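Local coordinates for biogenic amine-binding protein (PDB 4GE1) that binds biogenic amines such as serotonin and norepinephrine in the pocket of a salivary lipocalin barrel, probably sequestering them while the insect feeds on blood, at residues 39-44 against 166-171; 110-115 against 137-142; 118-123 against 150-155. All blocks are in the same frame, centred on the assembly; numbering follows the deposited sequence.

Interaction 1: residues 39-44 against 166-171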
# COMPACT_ATOMS: atom_id res chain seq x y z
N GLY A 39 -7.02 10.35 -13.53
CA GLY A 39 -5.96 9.40 -13.79
C GLY A 39 -5.37 8.79 -12.53
O GLY A 39 -4.82 7.68 -12.55
N ASP A 40 -5.49 9.50 -11.41
CA ASP A 40 -4.99 8.96 -10.14
C ASP A 40 -6.11 8.50 -9.23
O ASP A 40 -5.92 8.34 -8.03
CB ASP A 40 -4.11 9.98 -9.42
CG ASP A 40 -2.87 10.33 -10.21
OD1 ASP A 40 -2.17 9.41 -10.68
OD2 ASP A 40 -2.60 11.54 -10.37
N LYS A 41 -7.30 8.30 -9.80
CA LYS A 41 -8.40 7.69 -9.06
C LYS A 41 -8.48 6.20 -9.42
O LYS A 41 -9.02 5.84 -10.46
CB LYS A 41 -9.71 8.43 -9.35
CG LYS A 41 -9.70 9.85 -8.78
CD LYS A 41 -11.01 10.60 -8.98
CE LYS A 41 -10.90 11.98 -8.36
NZ LYS A 41 -12.13 12.79 -8.50
N ASN A 42 -7.93 5.35 -8.55
CA ASN A 42 -7.79 3.92 -8.84
C ASN A 42 -8.37 2.96 -7.78
O ASN A 42 -8.60 3.34 -6.63
CB ASN A 42 -6.32 3.54 -9.03
CG ASN A 42 -5.62 4.36 -10.09
OD1 ASN A 42 -5.96 4.29 -11.28
ND2 ASN A 42 -4.61 5.11 -9.68
N CYS A 43 -8.59 1.72 -8.21
CA CYS A 43 -8.96 0.62 -7.33
C CYS A 43 -7.72 -0.24 -7.16
O CYS A 43 -7.24 -0.85 -8.13
CB CYS A 43 -10.06 -0.24 -7.97
SG CYS A 43 -11.53 0.69 -8.46
N THR A 44 -7.17 -0.26 -5.96
CA THR A 44 -5.95 -1.02 -5.73
C THR A 44 -6.18 -2.19 -4.77
O THR A 44 -6.79 -2.04 -3.72
CB THR A 44 -4.79 -0.14 -5.23
OG1 THR A 44 -4.36 0.74 -6.28
CG2 THR A 44 -3.61 -1.03 -4.81
N GLY A 166 -11.70 13.78 4.26
CA GLY A 166 -10.61 14.50 3.62
C GLY A 166 -9.82 13.69 2.60
O GLY A 166 -8.92 14.22 1.94
N LEU A 167 -10.13 12.40 2.46
CA LEU A 167 -9.46 11.59 1.45
C LEU A 167 -10.39 11.32 0.28
O LEU A 167 -11.61 11.44 0.39
CB LEU A 167 -8.99 10.25 2.04
CG LEU A 167 -8.34 10.27 3.43
CD1 LEU A 167 -7.82 8.89 3.77
CD2 LEU A 167 -7.22 11.28 3.49
N PHE A 168 -9.81 10.95 -0.86
CA PHE A 168 -10.60 10.37 -1.94
C PHE A 168 -11.14 9.01 -1.51
O PHE A 168 -10.38 8.13 -1.10
CB PHE A 168 -9.77 10.23 -3.22
CG PHE A 168 -10.44 9.38 -4.27
CD1 PHE A 168 -11.63 9.79 -4.86
CD2 PHE A 168 -9.88 8.18 -4.66
CE1 PHE A 168 -12.26 9.00 -5.82
CE2 PHE A 168 -10.50 7.39 -5.62
CZ PHE A 168 -11.70 7.80 -6.21
N ASP A 169 -12.45 8.84 -1.61
CA ASP A 169 -13.11 7.59 -1.26
C ASP A 169 -13.21 6.70 -2.49
O ASP A 169 -14.08 6.89 -3.34
CB ASP A 169 -14.50 7.88 -0.67
CG ASP A 169 -15.32 6.63 -0.42
OD1 ASP A 169 -14.78 5.50 -0.52
OD2 ASP A 169 -16.52 6.78 -0.11
N ALA A 170 -12.30 5.73 -2.58
CA ALA A 170 -12.21 4.88 -3.76
C ALA A 170 -13.43 3.98 -3.89
O ALA A 170 -13.72 3.47 -4.97
CB ALA A 170 -10.93 4.05 -3.73
N THR A 171 -14.16 3.79 -2.79
CA THR A 171 -15.39 3.01 -2.81
C THR A 171 -16.53 3.78 -3.50
O THR A 171 -17.68 3.35 -3.48
CB THR A 171 -15.84 2.55 -1.39
OG1 THR A 171 -16.72 3.52 -0.80
CG2 THR A 171 -14.63 2.31 -0.47
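K41 lays its aliphatic chain across one face of the F168 ring, and the two side chains run at a slant to each other. CG lies over the face in a CH-pi contact, 4.0 Å from the ring centroid, 16° off the ring normal and offset toward the rim, with CB near CZ and CD 3.8 Å from CE1 of F168. Lysine suits this place because its methylenes can cover an aromatic ring while the ammonium group travels on past it. With CG of F168 anti to the backbone N (chi1 168°), the ring reaches across to the 39-44 loop. Its opposite face lies over its own chain, where the backbone N of A170 sits 3.9 Å above the ring plane. A170 sets its small methyl against the backbone of the loop, CB 3.8 Å from O of N42. No hydrogen bond joins the two segments; Y29 of strand 23-31 mediates instead, its hydroxyl bonded to N42 N and D40 O and its ring edge-to-face with F168. Strand 23-31 pairs with both strand 43-50 and strand 168-169, and the disulfide C43-C177 ties the same corner to the C-terminal region.

Interaction 2: residues 110-115 against 137-142; sequences VSYIDT and AVQSRT. With TSS (2-(1H-indol-3-yl)ethanamine), chain E.
The amine-binding pocket of this lipocalin lies inside its antiparallel beta-barrel, and here two strands that are not neighbours, 102-115 and 130-140, meet through side chains pointing into it. Strand 120-127 runs between them, which is why the nearest CA atoms, those of Y112 and A137, stay 9.7 Å apart and only long side chains can close the gap. Y112 and Q139 do so at about a right angle. The amide NE2 of Q139 donates to OH of Y112 over 3.3 Å, a long bond but a fairly straight one at 162°. The hydroxyl lies in the amide plane of Q139, while NE2 sits at the edge of the tyrosine ring, 3.5 Å from CE2; ring and amide planes are turned 53° apart. Q139 reaches this position with CG anti to its carbonyl carbon and the chain then extended. The stronger bond of NE2 goes to OG of S121 on the intervening strand, and together the two should hold the amide in one rotation, with OE1 turned to the ligand. Glutamine suits the place because one flat group can donate to the wall and accept from the bound tryptamine. Tyrosine offers a polar tip on a broad apolar ring, and its OH also touches the benzo ring of the ligand, 3.7 Å from CZ2. V110 adds a purely apolar surface, CG2 lying 3.7 Å from CZ3. At the other end of the ligand, D73 accepts a hydrogen bond, an acidic partner well suited to an amine. The indole nitrogen NE1 donates to OE1 of Q139 at 3.2 Å, with an N-H...O angle of 155°.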
# COMPACT_ATOMS: atom_id res chain seq x y z
N VAL A 110 8.00 3.34 4.23
CA VAL A 110 6.65 2.97 4.64
C VAL A 110 6.47 3.12 6.14
O VAL A 110 7.30 2.66 6.93
CB VAL A 110 6.33 1.50 4.24
CG1 VAL A 110 4.86 1.19 4.49
CG2 VAL A 110 6.69 1.24 2.77
N SER A 111 5.38 3.76 6.55
CA SER A 111 5.11 3.93 7.97
C SER A 111 3.68 3.57 8.32
O SER A 111 2.75 4.31 7.97
CB SER A 111 5.38 5.39 8.40
OG SER A 111 6.56 5.89 7.81
N TYR A 112 3.49 2.45 9.00
CA TYR A 112 2.16 2.08 9.45
C TYR A 112 1.77 2.82 10.72
O TYR A 112 2.35 2.64 11.79
CB TYR A 112 1.99 0.55 9.57
CG TYR A 112 1.66 -0.07 8.23
CD1 TYR A 112 2.66 -0.61 7.44
CD2 TYR A 112 0.36 -0.05 7.73
CE1 TYR A 112 2.37 -1.16 6.19
CE2 TYR A 112 0.06 -0.60 6.48
CZ TYR A 112 1.07 -1.15 5.72
OH TYR A 112 0.80 -1.68 4.48
N ILE A 113 0.78 3.69 10.56
CA ILE A 113 0.25 4.51 11.63
C ILE A 113 -0.56 3.68 12.62
O ILE A 113 -0.50 3.91 13.84
CB ILE A 113 -0.64 5.62 11.04
CG1 ILE A 113 0.21 6.55 10.18
CG2 ILE A 113 -1.36 6.38 12.13
CD1 ILE A 113 -0.59 7.55 9.38
N ASP A 114 -1.30 2.70 12.10
CA ASP A 114 -2.14 1.82 12.91
C ASP A 114 -2.66 0.62 12.11
O ASP A 114 -2.75 0.68 10.88
CB ASP A 114 -3.31 2.59 13.51
CG ASP A 114 -4.06 1.81 14.58
OD1 ASP A 114 -3.44 0.95 15.24
OD2 ASP A 114 -5.27 2.05 14.76
N THR A 115 -3.00 -0.46 12.81
CA THR A 115 -3.61 -1.63 12.18
C THR A 115 -4.09 -2.62 13.23
O THR A 115 -3.50 -2.72 14.31
CB THR A 115 -2.63 -2.36 11.26
OG1 THR A 115 -3.30 -3.45 10.61
CG2 THR A 115 -1.45 -2.91 12.06
N ALA A 137 -2.95 6.37 3.12
CA ALA A 137 -3.93 5.38 2.66
C ALA A 137 -4.63 4.63 3.78
O ALA A 137 -4.00 4.18 4.74
CB ALA A 137 -3.27 4.39 1.69
N VAL A 138 -5.95 4.49 3.64
CA VAL A 138 -6.72 3.56 4.45
C VAL A 138 -6.88 2.23 3.69
O VAL A 138 -7.21 2.21 2.50
CB VAL A 138 -8.09 4.13 4.83
CG1 VAL A 138 -8.95 3.07 5.50
CG2 VAL A 138 -7.91 5.33 5.76
N GLN A 139 -6.61 1.14 4.39
CA GLN A 139 -6.58 -0.19 3.77
C GLN A 139 -7.44 -1.18 4.55
O GLN A 139 -7.52 -1.13 5.78
CB GLN A 139 -5.13 -0.67 3.65
CG GLN A 139 -4.22 0.37 2.96
CD GLN A 139 -2.77 -0.06 2.84
OE1 GLN A 139 -2.10 0.25 1.86
NE2 GLN A 139 -2.27 -0.77 3.85
N SER A 140 -8.12 -2.07 3.83
CA SER A 140 -9.06 -2.99 4.45
C SER A 140 -8.81 -4.41 3.94
O SER A 140 -8.26 -4.60 2.86
CB SER A 140 -10.49 -2.56 4.13
OG SER A 140 -11.45 -3.47 4.65
N ARG A 141 -9.18 -5.39 4.75
CA ARG A 141 -9.09 -6.78 4.33
C ARG A 141 -10.25 -7.10 3.38
O ARG A 141 -10.20 -8.07 2.64
CB ARG A 141 -9.12 -7.72 5.54
CG ARG A 141 -7.86 -7.66 6.41
CD ARG A 141 -6.59 -8.01 5.62
NE ARG A 141 -5.49 -8.39 6.50
CZ ARG A 141 -4.27 -8.74 6.08
NH1 ARG A 141 -4.00 -8.74 4.78
NH2 ARG A 141 -3.33 -9.08 6.95
N THR A 142 -11.29 -6.26 3.43
CA THR A 142 -12.41 -6.36 2.51
C THR A 142 -12.49 -5.10 1.64
O THR A 142 -11.74 -4.14 1.85
CB THR A 142 -13.74 -6.59 3.24
OG1 THR A 142 -13.88 -5.62 4.28
CG2 THR A 142 -13.79 -8.00 3.86
N1 TSS E . 1.98 0.40 -4.43
CA TSS E . 2.64 1.65 -4.15
CB TSS E . 2.06 2.50 -3.06
CG TSS E . 1.50 1.81 -1.86
CD1 TSS E . 0.16 1.72 -1.51
NE1 TSS E . 0.04 1.04 -0.36
CE2 TSS E . 1.30 0.65 0.07
CD2 TSS E . 2.21 1.11 -0.84
CZ2 TSS E . 1.72 -0.10 1.21
CH2 TSS E . 3.08 -0.35 1.41
CZ3 TSS E . 4.01 0.13 0.48
CE3 TSS E . 3.59 0.86 -0.64

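Interaction 3: residues 118-123 against 150-155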
# COMPACT_ATOMS: atom_id res chain seq x y z
N SER A 118 -6.36 -7.84 11.08
CA SER A 118 -7.38 -8.66 10.42
C SER A 118 -8.53 -7.86 9.80
O SER A 118 -9.48 -8.44 9.27
CB SER A 118 -7.91 -9.75 11.36
OG SER A 118 -8.59 -9.22 12.49
N LYS A 119 -8.45 -6.53 9.86
CA LYS A 119 -9.49 -5.69 9.27
C LYS A 119 -8.96 -4.48 8.52
O LYS A 119 -9.27 -4.29 7.33
CB LYS A 119 -10.49 -5.23 10.34
CG LYS A 119 -11.45 -6.30 10.79
CD LYS A 119 -12.45 -5.76 11.79
CE LYS A 119 -13.49 -6.81 12.14
NZ LYS A 119 -12.86 -8.05 12.67
N TYR A 120 -8.17 -3.65 9.20
CA TYR A 120 -7.75 -2.37 8.64
C TYR A 120 -6.29 -2.04 8.95
O TYR A 120 -5.71 -2.53 9.92
CB TYR A 120 -8.62 -1.25 9.21
CG TYR A 120 -8.22 -0.83 10.62
CD1 TYR A 120 -7.33 0.22 10.83
CD2 TYR A 120 -8.73 -1.50 11.72
CE1 TYR A 120 -6.95 0.59 12.12
CE2 TYR A 120 -8.36 -1.13 13.02
CZ TYR A 120 -7.48 -0.09 13.21
OH TYR A 120 -7.12 0.27 14.49
N SER A 121 -5.71 -1.19 8.12
CA SER A 121 -4.42 -0.58 8.41
C SER A 121 -4.39 0.82 7.82
O SER A 121 -5.06 1.09 6.83
CB SER A 121 -3.27 -1.42 7.85
OG SER A 121 -3.35 -1.54 6.45
N VAL A 122 -3.63 1.70 8.44
CA VAL A 122 -3.50 3.07 7.95
C VAL A 122 -2.02 3.35 7.71
O VAL A 122 -1.19 3.10 8.58
CB VAL A 122 -4.11 4.06 8.93
CG1 VAL A 122 -3.96 5.48 8.42
CG2 VAL A 122 -5.58 3.71 9.16
N VAL A 123 -1.69 3.84 6.53
CA VAL A 123 -0.29 3.90 6.14
C VAL A 123 0.10 5.25 5.54
O VAL A 123 -0.73 5.95 4.97
CB VAL A 123 0.07 2.74 5.15
CG1 VAL A 123 -0.55 2.97 3.76
CG2 VAL A 123 1.57 2.54 5.07
N LYS A 150 -14.69 1.84 11.78
CA LYS A 150 -14.63 3.19 11.23
C LYS A 150 -14.00 4.16 12.24
O LYS A 150 -13.14 4.97 11.88
CB LYS A 150 -16.01 3.69 10.82
CG LYS A 150 -16.67 2.90 9.70
CD LYS A 150 -18.02 3.50 9.31
CE LYS A 150 -18.74 2.64 8.28
NZ LYS A 150 -17.90 2.39 7.08
N SER A 151 -14.43 4.08 13.50
CA SER A 151 -13.93 4.99 14.52
C SER A 151 -12.42 4.86 14.73
O SER A 151 -11.71 5.85 14.82
CB SER A 151 -14.68 4.80 15.85
OG SER A 151 -14.59 3.46 16.29
N LYS A 152 -11.94 3.62 14.78
CA LYS A 152 -10.50 3.36 14.91
C LYS A 152 -9.70 3.97 13.75
O LYS A 152 -8.60 4.49 13.96
CB LYS A 152 -10.23 1.86 15.01
CG LYS A 152 -10.99 1.18 16.14
CD LYS A 152 -10.07 0.26 16.94
CE LYS A 152 -10.85 -0.54 17.98
NZ LYS A 152 -11.85 -1.45 17.36
N VAL A 153 -10.24 3.90 12.54
CA VAL A 153 -9.59 4.48 11.37
C VAL A 153 -9.57 6.00 11.45
O VAL A 153 -8.58 6.65 11.09
CB VAL A 153 -10.29 4.04 10.06
CG1 VAL A 153 -9.85 4.91 8.89
CG2 VAL A 153 -10.03 2.56 9.77
N GLU A 154 -10.68 6.57 11.90
CA GLU A 154 -10.82 8.02 12.02
C GLU A 154 -9.77 8.56 12.97
O GLU A 154 -9.13 9.58 12.69
CB GLU A 154 -12.22 8.36 12.53
CG GLU A 154 -12.64 9.81 12.33
CD GLU A 154 -12.77 10.18 10.87
OE1 GLU A 154 -13.90 10.51 10.43
OE2 GLU A 154 -11.74 10.15 10.15
N ALA A 155 -9.60 7.88 14.09
CA ALA A 155 -8.61 8.27 15.09
C ALA A 155 -7.21 8.22 14.51
O ALA A 155 -6.44 9.18 14.62
CB ALA A 155 -8.71 7.37 16.31
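Y120 and V122 of a barrel strand face the helix that packs against the outside of the lipocalin beta-barrel, meeting K152 and V153 there. Strand 120-123 and helix 150-155 run almost parallel, 12° between their directions and 9.1 Å between their axes. V153 is central: its CG2 lies 3.7 Å from CD1 of Y120, while its CG1 turns to V122, 4.4 Å from CG2 of that residue. The branches divide the work because CG1 is anti to the backbone N (chi1 165°) and CG2 anti to the carbonyl carbon, so that a single beta-branched residue touches two strand side chains at once. Y120 and V153 run antiparallel to one another, side by side, the methyl meeting the near part of the tyrosine ring around CG and CD1. Y120 holds its ring between its own backbone N and carbonyl carbon, the crowded position (chi1 79°), which carries the hydroxyl over to K152, the residue before V153 in the helix. There the ring crosses K152 at about a right angle. Lysine suits this margin of the contact: its CB packs beside the hydroxyl end of the tyrosine, CD still touches the hydroxyl, and beyond it the chain, bent at chi2 and chi4, leads away. The Y120 hydroxyl finds its polar partner in D114 on strand 102-115, so the ring bridges strand and helix while its tip is held by the sheet. S121, between the two contact residues of the strand, points away from the helix. At the lysine itself, CB lies 3.5 Å and CD 3.8 Å from OH of Y120.

Overall arrangement
Interaction 2 is the innermost, buried in the barrel and polar, whereas interaction 3 is a largely apolar contact on the barrel's outer side, buried except for its lysine. Interaction 1, partly buried, joins a loop to a short edge strand through methylenes over an aromatic face. Interaction 2 joins the strands flanking 120-127, and interaction 3 uses the outward residues of that strand; their centres are 7 Å apart, and T115 OG1 lies 2.7 Å from O of Y120, a probable hydrogen bond. Interaction 1 lies farther off, about 15 Å and 17 Å from those centres, yet L167 packs on V138. Along the chain it encloses both others.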